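Local coordinates for protein exocyst complex component EXO70 (Saccharomyces cerevisiae, PDB 2B1E) that takes part in assembling the exocyst, the complex that tethers secretory vesicles to sites of exocytosis in the yeast secretory pathway, at residues S182-L187 / V250-D255; G189-E194 / K257-G262. One frame throughout, in Å; residues are numbered along the deposited sequence.

Contact 1 of 2, residues S182-L187 / V250-D255; sequences SYTEAL and VESIND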
ATOM      1  N   SER A 182      11.386   7.260  10.819  1.00 37.62           N
ATOM      2  CA  SER A 182      12.453   8.179  11.204  1.00 36.11           C
ATOM      3  C   SER A 182      13.770   7.729  10.584  1.00 34.53           C
ATOM      4  O   SER A 182      14.482   8.528   9.977  1.00 35.67           O
ATOM      5  CB  SER A 182      12.600   8.230  12.725  1.00 36.11           C
ATOM      6  OG  SER A 182      11.448   8.787  13.324  1.00 36.44           O
ATOM      7  N   TYR A 183      14.081   6.447  10.743  1.00 32.02           N
ATOM      8  CA  TYR A 183      15.307   5.877  10.197  1.00 29.10           C
ATOM      9  C   TYR A 183      15.436   6.283   8.737  1.00 28.98           C
ATOM     10  O   TYR A 183      16.526   6.642   8.276  1.00 28.37           O
ATOM     11  CB  TYR A 183      15.278   4.352  10.296  1.00 28.21           C
ATOM     12  CG  TYR A 183      16.585   3.688   9.911  1.00 27.82           C
ATOM     13  CD1 TYR A 183      17.550   3.389  10.871  1.00 28.20           C
ATOM     14  CD2 TYR A 183      16.863   3.376   8.577  1.00 27.54           C
ATOM     15  CE1 TYR A 183      18.762   2.792  10.515  1.00 26.55           C
ATOM     16  CE2 TYR A 183      18.069   2.782   8.209  1.00 26.51           C
ATOM     17  CZ  TYR A 183      19.012   2.491   9.181  1.00 27.08           C
ATOM     18  OH  TYR A 183      20.197   1.888   8.817  1.00 26.61           O
ATOM     19  N   THR A 184      14.318   6.223   8.016  1.00 26.61           N
ATOM     20  CA  THR A 184      14.290   6.589   6.606  1.00 26.25           C
ATOM     21  C   THR A 184      14.539   8.078   6.415  1.00 26.92           C
ATOM     22  O   THR A 184      15.355   8.477   5.580  1.00 27.84           O
ATOM     23  CB  THR A 184      12.936   6.241   5.956  1.00 25.89           C
ATOM     24  OG1 THR A 184      12.791   4.817   5.879  1.00 26.01           O
ATOM     25  CG2 THR A 184      12.855   6.825   4.555  1.00 26.42           C
ATOM     26  N   GLU A 185      13.837   8.897   7.192  1.00 25.10           N
ATOM     27  CA  GLU A 185      13.986  10.342   7.090  1.00 25.78           C
ATOM     28  C   GLU A 185      15.425  10.748   7.387  1.00 24.16           C
ATOM     29  O   GLU A 185      15.982  11.624   6.720  1.00 23.31           O
ATOM     30  CB  GLU A 185      13.039  11.050   8.060  1.00 25.92           C
ATOM     31  CG  GLU A 185      12.888  12.534   7.788  1.00 31.68           C
ATOM     32  CD  GLU A 185      12.117  13.261   8.877  1.00 33.35           C
ATOM     33  OE1 GLU A 185      11.082  12.731   9.336  1.00 36.89           O
ATOM     34  OE2 GLU A 185      12.543  14.367   9.268  1.00 36.07           O
ATOM     35  N   ALA A 186      16.027  10.107   8.386  1.00 22.61           N
ATOM     36  CA  ALA A 186      17.405  10.410   8.756  1.00 21.21           C
ATOM     37  C   ALA A 186      18.325  10.068   7.589  1.00 20.65           C
ATOM     38  O   ALA A 186      19.170  10.872   7.189  1.00 22.42           O
ATOM     39  CB  ALA A 186      17.805   9.605   9.989  1.00 21.21           C
ATOM     40  N   LEU A 187      18.146   8.872   7.047  1.00 19.25           N
ATOM     41  CA  LEU A 187      18.935   8.398   5.918  1.00 22.09           C
ATOM     42  C   LEU A 187      18.836   9.329   4.705  1.00 22.75           C
ATOM     43  O   LEU A 187      19.813   9.534   3.983  1.00 23.38           O
ATOM     44  CB  LEU A 187      18.480   6.993   5.525  1.00 19.86           C
ATOM     45  CG  LEU A 187      19.181   6.403   4.302  1.00 21.15           C
ATOM     46  CD1 LEU A 187      20.699   6.447   4.503  1.00 20.58           C
ATOM     47  CD2 LEU A 187      18.699   4.977   4.077  1.00 20.97           C
ATOM     48  N   VAL A 250       6.820   0.299   1.543  1.00 33.76           N
ATOM     49  CA  VAL A 250       6.878   0.620   0.121  1.00 33.03           C
ATOM     50  C   VAL A 250       7.254   2.091  -0.023  1.00 33.37           C
ATOM     51  O   VAL A 250       8.063   2.457  -0.877  1.00 32.99           O
ATOM     52  CB  VAL A 250       5.514   0.374  -0.571  1.00 33.36           C
ATOM     53  CG1 VAL A 250       5.525   0.957  -1.981  1.00 32.81           C
ATOM     54  CG2 VAL A 250       5.222  -1.126  -0.625  1.00 32.00           C
ATOM     55  N   GLU A 251       6.666   2.929   0.825  1.00 33.13           N
ATOM     56  CA  GLU A 251       6.935   4.363   0.809  1.00 34.09           C
ATOM     57  C   GLU A 251       8.397   4.645   1.167  1.00 33.31           C
ATOM     58  O   GLU A 251       9.021   5.558   0.624  1.00 32.99           O
ATOM     59  CB  GLU A 251       6.019   5.070   1.807  1.00 36.79           C
ATOM     60  CG  GLU A 251       6.323   6.549   1.980  1.00 41.64           C
ATOM     61  CD  GLU A 251       5.587   7.165   3.154  1.00 45.22           C
ATOM     62  OE1 GLU A 251       5.895   8.329   3.496  1.00 45.57           O
ATOM     63  OE2 GLU A 251       4.702   6.487   3.735  1.00 46.08           O
ATOM     64  N   SER A 252       8.928   3.858   2.094  1.00 31.65           N
ATOM     65  CA  SER A 252      10.306   4.006   2.534  1.00 29.87           C
ATOM     66  C   SER A 252      11.271   3.736   1.388  1.00 29.22           C
ATOM     67  O   SER A 252      12.054   4.610   1.010  1.00 29.26           O
ATOM     68  CB  SER A 252      10.594   3.041   3.684  1.00 30.04           C
ATOM     69  OG  SER A 252      11.910   3.212   4.176  1.00 30.84           O
ATOM     70  N   ILE A 253      11.210   2.528   0.832  1.00 26.75           N
ATOM     71  CA  ILE A 253      12.095   2.156  -0.264  1.00 27.96           C
ATOM     72  C   ILE A 253      11.941   3.093  -1.468  1.00 28.16           C
ATOM     73  O   ILE A 253      12.908   3.345  -2.190  1.00 27.10           O
ATOM     74  CB  ILE A 253      11.856   0.686  -0.712  1.00 29.29           C
ATOM     75  CG1 ILE A 253      12.971   0.242  -1.666  1.00 28.32           C
ATOM     76  CG2 ILE A 253      10.506   0.551  -1.401  1.00 28.85           C
ATOM     77  CD1 ILE A 253      14.335   0.159  -1.018  1.00 28.21           C
ATOM     78  N   ASN A 254      10.732   3.607  -1.689  1.00 27.66           N
ATOM     79  CA  ASN A 254      10.514   4.529  -2.799  1.00 27.72           C
ATOM     80  C   ASN A 254      11.283   5.825  -2.549  1.00 27.21           C
ATOM     81  O   ASN A 254      11.977   6.323  -3.434  1.00 27.24           O
ATOM     82  CB  ASN A 254       9.025   4.848  -2.971  1.00 28.18           C
ATOM     83  CG  ASN A 254       8.255   3.713  -3.620  1.00 28.70           C
ATOM     84  OD1 ASN A 254       8.816   2.661  -3.933  1.00 30.25           O
ATOM     85  ND2 ASN A 254       6.961   3.924  -3.827  1.00 28.01           N
ATOM     86  N   ASP A 255      11.153   6.372  -1.344  1.00 26.30           N
ATOM     87  CA  ASP A 255      11.853   7.609  -1.001  1.00 26.81           C
ATOM     88  C   ASP A 255      13.373   7.456  -1.113  1.00 25.92           C
ATOM     89  O   ASP A 255      14.064   8.362  -1.580  1.00 24.95           O
ATOM     90  CB  ASP A 255      11.488   8.062   0.417  1.00 28.63           C
ATOM     91  CG  ASP A 255      10.075   8.623   0.507  1.00 32.87           C
ATOM     92  OD1 ASP A 255       9.484   8.923  -0.555  1.00 34.28           O
ATOM     93  OD2 ASP A 255       9.559   8.777   1.639  1.00 32.98           O
TER
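Two small hydroxyl side chains, those of Thr184 and Ser252, carry this helix-to-helix contact. The polar part is a single short hydrogen bond, with Thr184 OG1 and Ser252 OG 2.5 Å apart. Both oxygens are approached at an open angle: about 136° at Thr184 OG1, measured from its CB, and about 130° at Ser252 OG. Thr184 sets OG1 beside its backbone N and opposite the carbonyl carbon, whereas Ser252 swings OG to the side away from its backbone N (chi1 -177°), and the two hydroxyls meet in the gap between the backbones. Each has a second partner. Thr184 OG1 also bonds to Met180 O, one turn back on its own helix, and Ser252 OG to Tyr224 OH on helix 209-233, so a buried polar chain links three helices.

The pair belongs to an elongated rod of the Exo70 family, built largely of packed helices, with no strand. Here helices 180-201 and 245-259 come close, with CA of Thr184 and CA of Ser252 only 6.3 Å apart, a spacing consistent with residues as small as these.

No apolar pairing joins the segments. The methyl CG2 of Thr184 lies against the hydroxyl side, 3.8 Å from Ser252 OG, and at the margin of contact it is 4.5 Å from CB of Asp255, one turn further along the second helix. Tyr183 and Ile253 instead pack on Tyr224, and Ile253 reaches Leu271 and Thr275 of helix 268-299 as well.

Contact 2 of 2, residues G189-E194 / K257-G262; sequences GFIANE and KKSLRG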
ATOM      1  N   GLY A 189      18.328  12.554   4.790  1.00 22.60           N
ATOM      2  CA  GLY A 189      19.083  13.758   5.088  1.00 22.22           C
ATOM      3  C   GLY A 189      20.576  13.511   4.905  1.00 21.85           C
ATOM      4  O   GLY A 189      21.295  14.365   4.391  1.00 23.18           O
ATOM      5  N   PHE A 190      21.052  12.343   5.328  1.00 22.62           N
ATOM      6  CA  PHE A 190      22.463  12.019   5.167  1.00 21.72           C
ATOM      7  C   PHE A 190      22.837  11.828   3.696  1.00 21.36           C
ATOM      8  O   PHE A 190      23.919  12.228   3.268  1.00 19.93           O
ATOM      9  CB  PHE A 190      22.827  10.767   5.970  1.00 21.99           C
ATOM     10  CG  PHE A 190      23.048  11.035   7.434  1.00 23.14           C
ATOM     11  CD1 PHE A 190      24.039  11.922   7.847  1.00 22.07           C
ATOM     12  CD2 PHE A 190      22.260  10.412   8.400  1.00 23.69           C
ATOM     13  CE1 PHE A 190      24.247  12.188   9.199  1.00 23.25           C
ATOM     14  CE2 PHE A 190      22.460  10.672   9.763  1.00 25.21           C
ATOM     15  CZ  PHE A 190      23.455  11.563  10.161  1.00 24.48           C
ATOM     16  N   ILE A 191      21.943  11.225   2.919  1.00 19.66           N
ATOM     17  CA  ILE A 191      22.217  11.017   1.501  1.00 19.46           C
ATOM     18  C   ILE A 191      22.327  12.373   0.817  1.00 18.62           C
ATOM     19  O   ILE A 191      23.249  12.621   0.037  1.00 20.22           O
ATOM     20  CB  ILE A 191      21.088  10.191   0.824  1.00 18.87           C
ATOM     21  CG1 ILE A 191      21.227   8.711   1.206  1.00 16.37           C
ATOM     22  CG2 ILE A 191      21.135  10.380  -0.704  1.00 17.31           C
ATOM     23  CD1 ILE A 191      20.018   7.854   0.822  1.00 16.20           C
ATOM     24  N   ALA A 192      21.385  13.252   1.141  1.00 18.46           N
ATOM     25  CA  ALA A 192      21.335  14.591   0.583  1.00 19.51           C
ATOM     26  C   ALA A 192      22.543  15.448   0.983  1.00 19.81           C
ATOM     27  O   ALA A 192      23.083  16.194   0.157  1.00 17.98           O
ATOM     28  CB  ALA A 192      20.048  15.270   1.018  1.00 21.50           C
ATOM     29  N   ASN A 193      22.961  15.330   2.242  1.00 17.82           N
ATOM     30  CA  ASN A 193      24.094  16.093   2.759  1.00 19.45           C
ATOM     31  C   ASN A 193      25.456  15.568   2.292  1.00 17.81           C
ATOM     32  O   ASN A 193      26.406  16.344   2.182  1.00 14.20           O
ATOM     33  CB  ASN A 193      24.045  16.134   4.292  1.00 21.96           C
ATOM     34  CG  ASN A 193      22.839  16.907   4.822  1.00 25.80           C
ATOM     35  OD1 ASN A 193      22.502  16.821   6.005  1.00 27.79           O
ATOM     36  ND2 ASN A 193      22.191  17.671   3.948  1.00 24.74           N
ATOM     37  N   GLU A 194      25.573  14.261   2.047  1.00 16.60           N
ATOM     38  CA  GLU A 194      26.843  13.726   1.560  1.00 17.56           C
ATOM     39  C   GLU A 194      27.014  14.198   0.122  1.00 16.63           C
ATOM     40  O   GLU A 194      28.126  14.444  -0.333  1.00 17.23           O
ATOM     41  CB  GLU A 194      26.880  12.193   1.596  1.00 18.47           C
ATOM     42  CG  GLU A 194      27.320  11.570   2.932  1.00 22.52           C
ATOM     43  CD  GLU A 194      28.439  12.340   3.621  1.00 22.23           C
ATOM     44  OE1 GLU A 194      28.132  13.364   4.261  1.00 22.03           O
ATOM     45  OE2 GLU A 194      29.620  11.930   3.518  1.00 21.60           O
ATOM     46  N   LYS A 257      15.031   5.196  -2.997  1.00 26.24           N
ATOM     47  CA  LYS A 257      15.386   5.031  -4.401  1.00 28.83           C
ATOM     48  C   LYS A 257      15.372   6.338  -5.192  1.00 29.49           C
ATOM     49  O   LYS A 257      16.254   6.571  -6.021  1.00 28.38           O
ATOM     50  CB  LYS A 257      14.466   4.010  -5.082  1.00 28.60           C
ATOM     51  CG  LYS A 257      14.707   2.585  -4.631  1.00 30.03           C
ATOM     52  CD  LYS A 257      14.160   1.566  -5.629  1.00 31.28           C
ATOM     53  CE  LYS A 257      12.663   1.694  -5.814  1.00 33.60           C
ATOM     54  NZ  LYS A 257      12.139   0.607  -6.689  1.00 33.10           N
ATOM     55  N   LYS A 258      14.387   7.195  -4.941  1.00 30.86           N
ATOM     56  CA  LYS A 258      14.319   8.451  -5.672  1.00 32.57           C
ATOM     57  C   LYS A 258      15.439   9.407  -5.257  1.00 32.72           C
ATOM     58  O   LYS A 258      15.879  10.238  -6.054  1.00 31.60           O
ATOM     59  CB  LYS A 258      12.953   9.119  -5.483  1.00 34.95           C
ATOM     60  CG  LYS A 258      12.729   9.748  -4.123  1.00 38.55           C
ATOM     61  CD  LYS A 258      12.270  11.198  -4.258  1.00 40.37           C
ATOM     62  CE  LYS A 258      10.954  11.308  -5.012  1.00 42.39           C
ATOM     63  NZ  LYS A 258      10.486  12.725  -5.097  1.00 44.24           N
ATOM     64  N   SER A 259      15.910   9.284  -4.018  1.00 32.04           N
ATOM     65  CA  SER A 259      16.982  10.149  -3.532  1.00 31.01           C
ATOM     66  C   SER A 259      18.302   9.695  -4.133  1.00 31.76           C
ATOM     67  O   SER A 259      19.266  10.460  -4.207  1.00 33.55           O
ATOM     68  CB  SER A 259      17.077  10.082  -2.009  1.00 29.40           C
ATOM     69  OG  SER A 259      17.677   8.867  -1.600  1.00 25.11           O
ATOM     70  N   LEU A 260      18.342   8.438  -4.555  1.00 32.35           N
ATOM     71  CA  LEU A 260      19.536   7.864  -5.151  1.00 33.50           C
ATOM     72  C   LEU A 260      19.445   7.866  -6.667  1.00 36.92           C
ATOM     73  O   LEU A 260      20.276   7.259  -7.346  1.00 38.56           O
ATOM     74  CB  LEU A 260      19.733   6.433  -4.649  1.00 30.67           C
ATOM     75  CG  LEU A 260      19.973   6.301  -3.141  1.00 27.55           C
ATOM     76  CD1 LEU A 260      19.959   4.837  -2.727  1.00 27.99           C
ATOM     77  CD2 LEU A 260      21.296   6.952  -2.790  1.00 25.85           C
ATOM     78  N   ARG A 261      18.435   8.549  -7.202  1.00 39.51           N
ATOM     79  CA  ARG A 261      18.263   8.611  -8.646  1.00 42.32           C
ATOM     80  C   ARG A 261      19.370   9.459  -9.259  1.00 43.18           C
ATOM     81  O   ARG A 261      19.652  10.568  -8.799  1.00 43.79           O
ATOM     82  CB  ARG A 261      16.895   9.200  -9.012  1.00 44.31           C
ATOM     83  CG  ARG A 261      16.786  10.713  -8.894  1.00 47.39           C
ATOM     84  CD  ARG A 261      15.605  11.229  -9.707  1.00 49.91           C
ATOM     85  NE  ARG A 261      15.520  12.690  -9.718  1.00 52.27           N
ATOM     86  CZ  ARG A 261      14.653  13.383 -10.454  1.00 52.83           C
ATOM     87  NH1 ARG A 261      13.794  12.749 -11.242  1.00 53.93           N
ATOM     88  NH2 ARG A 261      14.642  14.710 -10.401  1.00 52.94           N
ATOM     89  N   GLY A 262      20.002   8.931 -10.299  1.00 44.05           N
ATOM     90  CA  GLY A 262      21.071   9.666 -10.946  1.00 45.55           C
ATOM     91  C   GLY A 262      22.333   9.661 -10.108  1.00 46.07           C
ATOM     92  O   GLY A 262      23.108  10.616 -10.131  1.00 46.23           O
TER
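Ser259 meets Ile191 where helix 245-259 runs out, and no hydrogen bond crosses between the segments. The hydroxyl of Ser259 takes the position between its backbone N and carbonyl carbon (chi1 75°), where OG hydrogen-bonds back to Val256 O; from there it lies 3.5 Å from Ile191 CD1 and 3.9 Å from Ile191 CG2. The carbonyl O of Ser259 is also near, 4.0 Å from Ile191 CG2.

Leu260 follows, the first residue to leave helical geometry, and its N keeps a weak bond to Lys257 O. Although its CB does not head for the other helix, its branch end does: Leu260 CD2 stands 3.9 Å from Ile191 CD1, and the two side chains cross at about a right angle. Ile191 thus spreads both methyls against a serine and a leucine at once. Cutting this isoleucine back to an alanine is likely to open a gap beside Ser259 and leave the Leu260 methyl without its partner on helix 180-201.

Around this helix end, Ile191 also packs on Leu217 of helix 209-233, and Leu260 on Leu271 of helix 268-299, which places the contact among four helices.

Contacts 1 and 2 join the same two helices, 180-201 and 245-259, which run in the same sense. Both are buried, but Ser259 of contact 2 is partly exposed, unlike either touching residue of contact 1. The nearest residues of contact 2 fall seven positions, about two helical turns, beyond those of contact 1 on each helix; the centres lie about 11 Å apart. Contact 1 sits nearer the chain centre, about 15 Å away against about 23 Å. There the backbones approach more closely and two hydroxyls share a hydrogen bond; at contact 2, where one helix ends, they stand further apart and an isoleucine packs on a serine and a leucine by van der Waals contact alone.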